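Local coordinates for Ent-copalyl diphosphate synthase (Streptomyces platensis, PDB 5BP8), which is a largely alpha-helical bacterial enzyme of the terpene cyclase family, related in part of its chain to the squalene-hopene cyclases, at residues Leu116-Thr124 with Leu161-Asp169; Ser348-Leu359 with Tyr373-Leu384. All coordinates share one frame; numbering follows the deposited sequence.

Contact 1 (Leu116-Thr124 with Leu161-Asp169); sequences LLAGPVPDT and LTSPAPDLD
L117 lays its two methyl branches over the other loop, CD1 against L161 and CD2 against L168. The gap from L117 CD1 to L161 CB is 3.9 Å, that from L117 CD2 to L168 CD2 is 3.8 Å, and in both pairs the side chains cross at about a right angle. The carbonyl oxygen of T162 also comes up against CB and CD1 of L117.

The same residue is also gripped through its backbone. S163 OG donates to L117 O at 2.7 Å, making a C=O...OG angle of 147° and standing only slightly away from the carbonyl plane. The hydroxyl is brought there by a first torsion that sets OG trans to the backbone N of S163 (chi1 173°). It also accepts from A165 N, with A165 N to S163 OG 3.1 Å and an N-H...O angle of 165°, which closes an ST turn. One serine thus shapes its own loop and ties it to the neighbouring one.

Further along, V121 supplies a smaller apolar patch, with V121 CG2 3.8 Å from A165 CB. Past it the contact turns polar: a water is placed to donate to V121 O (2.7 Å) and D167 OD2 (2.6 Å), but it has more acceptors around it than protons, so both bonds need not be made at once. D123 OD1 lies 3.9 Å from D167 OD2, a closeness of like charges that may raise the proton affinity of one of the two groups.

The example illustrates how two irregular connections can be joined by an apolar anchor, a serine turn and a water lodged between them. The loops precede and follow helix 127-144, on which L161, D167 and L168 all rest, while L117 and V121 lean on L72 of helix 72-86.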
loop_
_atom_site.group_PDB
_atom_site.type_symbol
_atom_site.label_atom_id
_atom_site.label_comp_id
_atom_site.label_asym_id
_atom_site.label_seq_id
_atom_site.Cartn_x
_atom_site.Cartn_y
_atom_site.Cartn_z
ATOM N N LEU A 116 -3.168 -0.972 -22.626
ATOM C CA LEU A 116 -3.484 -0.629 -21.248
ATOM C C LEU A 116 -4.878 -0.009 -21.126
ATOM O O LEU A 116 -5.584 -0.290 -20.148
ATOM C CB LEU A 116 -2.448 0.304 -20.630
ATOM C CG LEU A 116 -1.075 -0.307 -20.318
ATOM C CD1 LEU A 116 -0.088 0.845 -20.083
ATOM C CD2 LEU A 116 -1.065 -1.271 -19.155
ATOM N N LEU A 117 -5.248 0.864 -22.057
ATOM C CA LEU A 117 -6.526 1.590 -21.923
ATOM C C LEU A 117 -7.722 0.653 -22.084
ATOM O O LEU A 117 -8.805 0.918 -21.542
ATOM C CB LEU A 117 -6.613 2.747 -22.899
ATOM C CG LEU A 117 -5.748 3.939 -22.453
ATOM C CD1 LEU A 117 -5.584 4.836 -23.650
ATOM C CD2 LEU A 117 -6.295 4.700 -21.250
ATOM N N ALA A 118 -7.502 -0.430 -22.798
ATOM C CA ALA A 118 -8.542 -1.412 -23.089
ATOM C C ALA A 118 -8.461 -2.659 -22.238
ATOM O O ALA A 118 -9.331 -3.546 -22.376
ATOM C CB ALA A 118 -8.450 -1.824 -24.551
ATOM N N GLY A 119 -7.437 -2.752 -21.371
ATOM C CA GLY A 119 -7.162 -3.980 -20.597
ATOM C C GLY A 119 -7.848 -3.906 -19.251
ATOM O O GLY A 119 -8.666 -2.996 -19.016
ATOM N N PRO A 120 -7.520 -4.854 -18.353
ATOM C CA PRO A 120 -8.124 -4.844 -17.016
ATOM C C PRO A 120 -7.727 -3.620 -16.234
ATOM O O PRO A 120 -6.627 -3.050 -16.442
ATOM C CB PRO A 120 -7.580 -6.122 -16.334
ATOM C CG PRO A 120 -6.660 -6.775 -17.295
ATOM C CD PRO A 120 -6.500 -5.915 -18.517
ATOM N N VAL A 121 -8.603 -3.206 -15.329
ATOM C CA VAL A 121 -8.303 -2.084 -14.463
ATOM C C VAL A 121 -8.423 -2.603 -13.036
ATOM O O VAL A 121 -9.525 -2.811 -12.548
ATOM C CB VAL A 121 -9.234 -0.880 -14.687
ATOM C CG1 VAL A 121 -8.872 0.258 -13.720
ATOM C CG2 VAL A 121 -9.182 -0.395 -16.146
ATOM N N PRO A 122 -7.280 -2.852 -12.376
ATOM C CA PRO A 122 -7.369 -3.278 -10.990
ATOM C C PRO A 122 -7.919 -2.198 -10.084
ATOM O O PRO A 122 -7.832 -0.990 -10.382
ATOM C CB PRO A 122 -5.923 -3.596 -10.596
ATOM C CG PRO A 122 -5.050 -3.215 -11.751
ATOM C CD PRO A 122 -5.915 -2.914 -12.927
ATOM N N ASP A 123 -8.487 -2.633 -8.962
ATOM C CA ASP A 123 -9.103 -1.710 -8.037
ATOM C C ASP A 123 -8.076 -1.128 -7.088
ATOM O O ASP A 123 -8.064 -1.411 -5.880
ATOM C CB ASP A 123 -10.253 -2.405 -7.306
ATOM C CG ASP A 123 -11.401 -2.751 -8.234
ATOM O OD1 ASP A 123 -11.814 -1.903 -9.061
ATOM O OD2 ASP A 123 -11.908 -3.881 -8.126
ATOM N N THR A 124 -7.198 -0.280 -7.641
ATOM C CA THR A 124 -6.261 0.441 -6.833
ATOM C C THR A 124 -7.020 1.613 -6.226
ATOM O O THR A 124 -8.147 1.954 -6.631
ATOM C CB THR A 124 -5.043 0.926 -7.653
ATOM O OG1 THR A 124 -5.492 1.580 -8.829
ATOM C CG2 THR A 124 -4.133 -0.216 -8.032
ATOM N N LEU A 161 -6.860 9.872 -26.886
ATOM C CA LEU A 161 -6.909 8.547 -26.313
ATOM C C LEU A 161 -8.244 8.351 -25.605
ATOM O O LEU A 161 -8.770 9.279 -24.986
ATOM C CB LEU A 161 -5.787 8.385 -25.304
ATOM C CG LEU A 161 -4.362 8.471 -25.820
ATOM C CD1 LEU A 161 -3.417 8.367 -24.638
ATOM C CD2 LEU A 161 -4.072 7.411 -26.849
ATOM N N THR A 162 -8.803 7.157 -25.720
ATOM C CA THR A 162 -10.050 6.841 -25.036
ATOM C C THR A 162 -9.944 5.479 -24.364
ATOM O O THR A 162 -9.065 4.686 -24.674
ATOM C CB THR A 162 -11.256 6.824 -26.019
ATOM O OG1 THR A 162 -11.192 5.660 -26.830
ATOM C CG2 THR A 162 -11.261 8.042 -26.917
ATOM N N SER A 163 -10.869 5.205 -23.463
ATOM C CA SER A 163 -10.928 3.934 -22.804
ATOM C C SER A 163 -12.382 3.517 -22.615
ATOM O O SER A 163 -13.213 4.337 -22.232
ATOM C CB SER A 163 -10.271 4.015 -21.430
ATOM O OG SER A 163 -10.469 2.800 -20.698
ATOM N N PRO A 164 -12.673 2.239 -22.843
ATOM C CA PRO A 164 -13.998 1.666 -22.561
ATOM C C PRO A 164 -14.272 1.387 -21.085
ATOM O O PRO A 164 -15.416 1.071 -20.720
ATOM C CB PRO A 164 -13.987 0.371 -23.360
ATOM C CG PRO A 164 -12.555 -0.042 -23.357
ATOM C CD PRO A 164 -11.767 1.246 -23.442
ATOM N N ALA A 165 -13.250 1.510 -20.236
ATOM C CA ALA A 165 -13.392 1.092 -18.840
ATOM C C ALA A 165 -14.276 2.051 -18.064
ATOM O O ALA A 165 -14.073 3.260 -18.108
ATOM C CB ALA A 165 -12.039 0.971 -18.178
ATOM N N PRO A 166 -15.277 1.511 -17.354
ATOM C CA PRO A 166 -16.155 2.346 -16.545
ATOM C C PRO A 166 -15.401 3.245 -15.576
ATOM O O PRO A 166 -15.771 4.416 -15.413
ATOM C CB PRO A 166 -16.993 1.314 -15.769
ATOM C CG PRO A 166 -17.069 0.146 -16.692
ATOM C CD PRO A 166 -15.732 0.110 -17.387
ATOM N N ASP A 167 -14.320 2.733 -14.979
ATOM C CA ASP A 167 -13.534 3.540 -14.020
ATOM C C ASP A 167 -12.847 4.742 -14.688
ATOM O O ASP A 167 -12.469 5.714 -14.014
ATOM C CB ASP A 167 -12.458 2.690 -13.319
ATOM C CG ASP A 167 -13.012 1.816 -12.196
ATOM O OD1 ASP A 167 -14.148 2.050 -11.728
ATOM O OD2 ASP A 167 -12.300 0.879 -11.799
ATOM N N LEU A 168 -12.675 4.701 -16.002
ATOM C CA LEU A 168 -12.077 5.834 -16.662
ATOM C C LEU A 168 -13.117 6.827 -17.209
ATOM O O LEU A 168 -12.752 7.803 -17.827
ATOM C CB LEU A 168 -11.099 5.373 -17.747
ATOM C CG LEU A 168 -9.701 5.125 -17.173
ATOM C CD1 LEU A 168 -9.697 3.949 -16.208
ATOM C CD2 LEU A 168 -8.687 4.934 -18.290
ATOM N N ASP A 169 -14.392 6.575 -16.943
ATOM C CA ASP A 169 -15.480 7.399 -17.464
ATOM C C ASP A 169 -15.410 8.908 -17.100
ATOM O O ASP A 169 -15.700 9.766 -17.940
ATOM C CB ASP A 169 -16.819 6.794 -17.015
ATOM C CG ASP A 169 -17.963 7.689 -17.290
ATOM O OD1 ASP A 169 -18.407 8.351 -16.345
ATOM O OD2 ASP A 169 -18.384 7.776 -18.458
HETATM O O HOH W 1 -11.910 -1.689 -11.833
#

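Contact 2 (Ser348-Leu359 with Tyr373-Leu384); sequences STSTNAHILEAL and YGAEIRMISDWL
The W383 indole receives T349 at its edge, where T349 CA lies in the ring plane, 3.9 Å from W383 CZ3. The N352 amide meets the same benzo end obliquely, its plane turned 37° from the ring, with N352 ND2 3.7 Å from W383 CZ3. That amide is held at both ends: ND2 donates within its plane to S348 O, at 2.9 Å, and OD1 accepts from F338 N. The Y337 ring also meets the indole. At the far end of the pair, L359 CD2 touches the Y373 ring obliquely, 4.0 Å from Y373 CD1.

Between these ends the helices run nearly antiparallel, at 149°, and mesh as knobs into holes from both sides. L356, its CG trans to the backbone N (chi1 177°), drops among I377, I380, S381 and L384, bringing L356 CD1 to 3.6 Å from I377 CG2. In return I380 enters the hole of N352, I355, L356 and L359, where I380 CD1 reaches I355 CG2 at 3.6 Å. L359 and L384 repeat the pattern further out.

No hydrogen bond crosses the interface. S381 OG turns back to I377 O, at 3.0 Å, approaching the opposite face of that carbonyl from S381 N, and S348 OG caps the first helix by accepting from T351 N and also hydrogen-bonds to D396. E376 forms a salt bridge with R333, and Y373 OH bonds to D327. Chemically, then, cohesion between these helices rests on interlocked aliphatic groups, while the polar groups named here find partners within their own helix or in its surroundings.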
loop_
_atom_site.group_PDB
_atom_site.type_symbol
_atom_site.label_atom_id
_atom_site.label_comp_id
_atom_site.label_asym_id
_atom_site.label_seq_id
_atom_site.Cartn_x
_atom_site.Cartn_y
_atom_site.Cartn_z
ATOM N N SER A 348 -13.368 -5.772 3.084
ATOM C CA SER A 348 -12.030 -6.305 3.156
ATOM C C SER A 348 -11.981 -7.587 3.988
ATOM O O SER A 348 -12.401 -7.607 5.152
ATOM C CB SER A 348 -11.104 -5.265 3.763
ATOM O OG SER A 348 -9.852 -5.829 4.086
ATOM N N THR A 349 -11.441 -8.647 3.409
ATOM C CA THR A 349 -11.258 -9.916 4.138
ATOM C C THR A 349 -10.139 -9.795 5.162
ATOM O O THR A 349 -10.297 -10.244 6.305
ATOM C CB THR A 349 -10.939 -11.082 3.179
ATOM O OG1 THR A 349 -9.798 -10.737 2.367
ATOM C CG2 THR A 349 -12.131 -11.383 2.283
ATOM N N SER A 350 -9.029 -9.125 4.794
ATOM C CA SER A 350 -7.891 -8.974 5.708
ATOM C C SER A 350 -8.290 -8.119 6.922
ATOM O O SER A 350 -7.837 -8.375 8.033
ATOM C CB SER A 350 -6.636 -8.386 5.002
ATOM O OG SER A 350 -6.818 -7.019 4.731
ATOM N N THR A 351 -9.124 -7.111 6.709
ATOM C CA THR A 351 -9.598 -6.257 7.799
ATOM C C THR A 351 -10.401 -7.081 8.822
ATOM O O THR A 351 -10.178 -6.993 10.033
ATOM C CB THR A 351 -10.432 -5.101 7.255
ATOM O OG1 THR A 351 -9.614 -4.279 6.399
ATOM C CG2 THR A 351 -11.033 -4.227 8.378
ATOM N N ASN A 352 -11.324 -7.886 8.321
ATOM C CA ASN A 352 -12.116 -8.745 9.199
ATOM C C ASN A 352 -11.273 -9.765 9.935
ATOM O O ASN A 352 -11.492 -9.991 11.131
ATOM C CB ASN A 352 -13.268 -9.378 8.437
ATOM C CG ASN A 352 -14.437 -8.422 8.282
ATOM O OD1 ASN A 352 -15.384 -8.417 9.106
ATOM N ND2 ASN A 352 -14.376 -7.574 7.265
ATOM N N ALA A 353 -10.290 -10.359 9.246
ATOM C CA ALA A 353 -9.276 -11.182 9.925
ATOM C C ALA A 353 -8.589 -10.450 11.071
ATOM O O ALA A 353 -8.453 -11.004 12.179
ATOM C CB ALA A 353 -8.235 -11.709 8.935
ATOM N N HIS A 354 -8.147 -9.206 10.835
ATOM C CA HIS A 354 -7.438 -8.471 11.857
ATOM C C HIS A 354 -8.362 -8.081 13.037
ATOM O O HIS A 354 -7.939 -8.085 14.205
ATOM C CB HIS A 354 -6.684 -7.270 11.228
ATOM C CG HIS A 354 -5.592 -7.704 10.298
ATOM N ND1 HIS A 354 -5.183 -6.964 9.205
ATOM C CD2 HIS A 354 -4.839 -8.826 10.294
ATOM C CE1 HIS A 354 -4.234 -7.622 8.567
ATOM N NE2 HIS A 354 -4.011 -8.758 9.200
ATOM N N ILE A 355 -9.619 -7.817 12.733
ATOM C CA ILE A 355 -10.613 -7.557 13.764
ATOM C C ILE A 355 -10.874 -8.822 14.581
ATOM O O ILE A 355 -10.967 -8.754 15.807
ATOM C CB ILE A 355 -11.903 -6.967 13.171
ATOM C CG1 ILE A 355 -11.582 -5.561 12.659
ATOM C CG2 ILE A 355 -12.996 -6.815 14.233
ATOM C CD1 ILE A 355 -12.603 -4.994 11.731
ATOM N N LEU A 356 -10.928 -9.959 13.916
ATOM C CA LEU A 356 -11.057 -11.234 14.638
ATOM C C LEU A 356 -9.909 -11.434 15.625
ATOM O O LEU A 356 -10.134 -11.864 16.781
ATOM C CB LEU A 356 -11.177 -12.394 13.673
ATOM C CG LEU A 356 -11.255 -13.802 14.274
ATOM C CD1 LEU A 356 -12.435 -13.895 15.213
ATOM C CD2 LEU A 356 -11.380 -14.852 13.212
ATOM N N GLU A 357 -8.683 -11.106 15.210
ATOM C CA GLU A 357 -7.544 -11.195 16.111
ATOM C C GLU A 357 -7.651 -10.224 17.284
ATOM O O GLU A 357 -7.405 -10.621 18.427
ATOM C CB GLU A 357 -6.220 -10.992 15.388
ATOM C CG GLU A 357 -5.972 -12.037 14.295
ATOM C CD GLU A 357 -4.682 -11.792 13.544
ATOM O OE1 GLU A 357 -4.378 -10.590 13.252
ATOM O OE2 GLU A 357 -3.978 -12.794 13.259
ATOM N N ALA A 358 -7.958 -8.957 17.022
ATOM C CA ALA A 358 -8.008 -7.989 18.106
ATOM C C ALA A 358 -9.064 -8.421 19.148
ATOM O O ALA A 358 -8.794 -8.422 20.366
ATOM C CB ALA A 358 -8.316 -6.612 17.590
ATOM N N LEU A 359 -10.248 -8.773 18.660
ATOM C CA LEU A 359 -11.349 -9.172 19.540
ATOM C C LEU A 359 -11.064 -10.487 20.250
ATOM O O LEU A 359 -11.194 -10.579 21.485
ATOM C CB LEU A 359 -12.663 -9.242 18.775
ATOM C CG LEU A 359 -13.136 -7.929 18.166
ATOM C CD1 LEU A 359 -14.472 -8.144 17.503
ATOM C CD2 LEU A 359 -13.230 -6.788 19.169
ATOM N N TYR A 373 -17.876 -9.090 23.309
ATOM C CA TYR A 373 -17.425 -9.247 21.904
ATOM C C TYR A 373 -17.623 -10.648 21.329
ATOM O O TYR A 373 -17.393 -10.891 20.132
ATOM C CB TYR A 373 -15.951 -8.848 21.795
ATOM C CG TYR A 373 -15.630 -7.520 22.443
ATOM C CD1 TYR A 373 -16.090 -6.324 21.898
ATOM C CD2 TYR A 373 -14.876 -7.458 23.612
ATOM C CE1 TYR A 373 -15.804 -5.107 22.502
ATOM C CE2 TYR A 373 -14.580 -6.253 24.208
ATOM C CZ TYR A 373 -15.045 -5.082 23.646
ATOM O OH TYR A 373 -14.753 -3.889 24.278
ATOM N N GLY A 374 -18.090 -11.574 22.172
ATOM C CA GLY A 374 -18.117 -12.987 21.836
ATOM C C GLY A 374 -18.876 -13.234 20.567
ATOM O O GLY A 374 -18.390 -13.941 19.686
ATOM N N ALA A 375 -20.047 -12.617 20.460
ATOM C CA ALA A 375 -20.879 -12.699 19.269
ATOM C C ALA A 375 -20.208 -12.212 18.011
ATOM O O ALA A 375 -20.319 -12.841 16.958
ATOM C CB ALA A 375 -22.121 -11.864 19.448
ATOM N N GLU A 376 -19.604 -11.029 18.098
ATOM C CA GLU A 376 -18.953 -10.424 16.937
ATOM C C GLU A 376 -17.851 -11.339 16.433
ATOM O O GLU A 376 -17.692 -11.502 15.224
ATOM C CB GLU A 376 -18.423 -9.027 17.278
ATOM C CG GLU A 376 -19.508 -7.951 17.371
ATOM C CD GLU A 376 -20.284 -7.933 18.692
ATOM O OE1 GLU A 376 -20.006 -8.737 19.608
ATOM O OE2 GLU A 376 -21.183 -7.076 18.809
ATOM N N ILE A 377 -17.098 -11.918 17.362
ATOM C CA ILE A 377 -16.051 -12.897 17.075
ATOM C C ILE A 377 -16.556 -14.068 16.229
ATOM O O ILE A 377 -15.936 -14.466 15.240
ATOM C CB ILE A 377 -15.398 -13.407 18.381
ATOM C CG1 ILE A 377 -14.572 -12.300 19.041
ATOM C CG2 ILE A 377 -14.475 -14.596 18.133
ATOM C CD1 ILE A 377 -14.014 -12.685 20.398
ATOM N N ARG A 378 -17.702 -14.621 16.590
ATOM C CA ARG A 378 -18.176 -15.797 15.871
ATOM C C ARG A 378 -18.878 -15.448 14.550
ATOM O O ARG A 378 -18.831 -16.220 13.597
ATOM C CB ARG A 378 -19.003 -16.679 16.815
ATOM C CG ARG A 378 -18.110 -17.533 17.730
ATOM C CD ARG A 378 -18.608 -17.579 19.187
ATOM N NE ARG A 378 -20.035 -17.273 19.210
ATOM C CZ ARG A 378 -20.722 -16.751 20.218
ATOM N NH1 ARG A 378 -20.163 -16.492 21.408
ATOM N NH2 ARG A 378 -21.997 -16.469 19.987
HETATM N N MSE A 379 -19.466 -14.271 14.450
HETATM C CA MSE A 379 -20.001 -13.822 13.172
HETATM C C MSE A 379 -18.981 -13.410 12.106
HETATM O O MSE A 379 -19.276 -13.469 10.886
HETATM C CB MSE A 379 -20.711 -12.549 13.458
HETATM C CG MSE A 379 -21.496 -11.982 12.282
HETATM SE SE MSE A 379 -21.451 -10.210 12.999
HETATM C CE MSE A 379 -22.626 -8.931 12.145
ATOM N N ILE A 380 -17.832 -12.909 12.560
ATOM C CA ILE A 380 -16.696 -12.630 11.649
ATOM C C ILE A 380 -16.148 -13.978 11.174
ATOM O O ILE A 380 -15.836 -14.172 9.994
ATOM C CB ILE A 380 -15.555 -11.874 12.352
ATOM C CG1 ILE A 380 -15.983 -10.457 12.728
ATOM C CG2 ILE A 380 -14.322 -11.819 11.440
ATOM C CD1 ILE A 380 -14.949 -9.777 13.582
ATOM N N SER A 381 -16.039 -14.921 12.108
ATOM C CA SER A 381 -15.767 -16.318 11.757
ATOM C C SER A 381 -16.687 -16.840 10.660
ATOM O O SER A 381 -16.183 -17.314 9.634
ATOM C CB SER A 381 -15.860 -17.221 12.984
ATOM O OG SER A 381 -14.795 -16.929 13.859
ATOM N N ASP A 382 -18.006 -16.752 10.859
ATOM C CA ASP A 382 -18.985 -17.082 9.804
ATOM C C ASP A 382 -18.486 -16.526 8.479
ATOM O O ASP A 382 -18.229 -17.264 7.537
ATOM C CB ASP A 382 -20.370 -16.437 10.037
ATOM C CG ASP A 382 -21.359 -16.717 8.875
ATOM O OD1 ASP A 382 -21.518 -17.904 8.474
ATOM O OD2 ASP A 382 -21.966 -15.751 8.346
ATOM N N TRP A 383 -18.362 -15.205 8.462
ATOM C CA TRP A 383 -18.155 -14.443 7.252
ATOM C C TRP A 383 -16.839 -14.798 6.547
ATOM O O TRP A 383 -16.831 -14.948 5.323
ATOM C CB TRP A 383 -18.196 -12.952 7.592
ATOM C CG TRP A 383 -18.211 -12.075 6.426
ATOM C CD1 TRP A 383 -19.276 -11.706 5.678
ATOM C CD2 TRP A 383 -17.069 -11.436 5.850
ATOM N NE1 TRP A 383 -18.878 -10.863 4.675
ATOM C CE2 TRP A 383 -17.520 -10.692 4.753
ATOM C CE3 TRP A 383 -15.711 -11.433 6.166
ATOM C CZ2 TRP A 383 -16.657 -9.926 3.960
ATOM C CZ3 TRP A 383 -14.848 -10.668 5.374
ATOM C CH2 TRP A 383 -15.329 -9.944 4.287
ATOM N N LEU A 384 -15.744 -14.916 7.296
ATOM C CA LEU A 384 -14.452 -15.283 6.691
ATOM C C LEU A 384 -14.517 -16.650 6.062
ATOM O O LEU A 384 -14.059 -16.865 4.949
ATOM C CB LEU A 384 -13.320 -15.254 7.704
ATOM C CG LEU A 384 -12.889 -13.864 8.179
ATOM C CD1 LEU A 384 -11.930 -14.016 9.334
ATOM C CD2 LEU A 384 -12.231 -13.130 7.021
#

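Contact 1 and contact 2 illustrate two solutions to one packing problem: loops stitched by a serine and a water, and helices meshed by aliphatic knobs. Contact 1 closes along the chain before contact 2 opens. Their centres lie 34 Å apart, and even their nearest atoms are separated by about 11 Å, so neither bears on the other directly. Contact 2 has the clearer tie to a possible active site. Its helix 349-365 also carries H354, whose ND1 hydrogen-bonds to D308, part of a D-S-D-D sequence consistent with the DxDD motif of class II terpene cyclases. Contact 1 instead packs around helix 127-144.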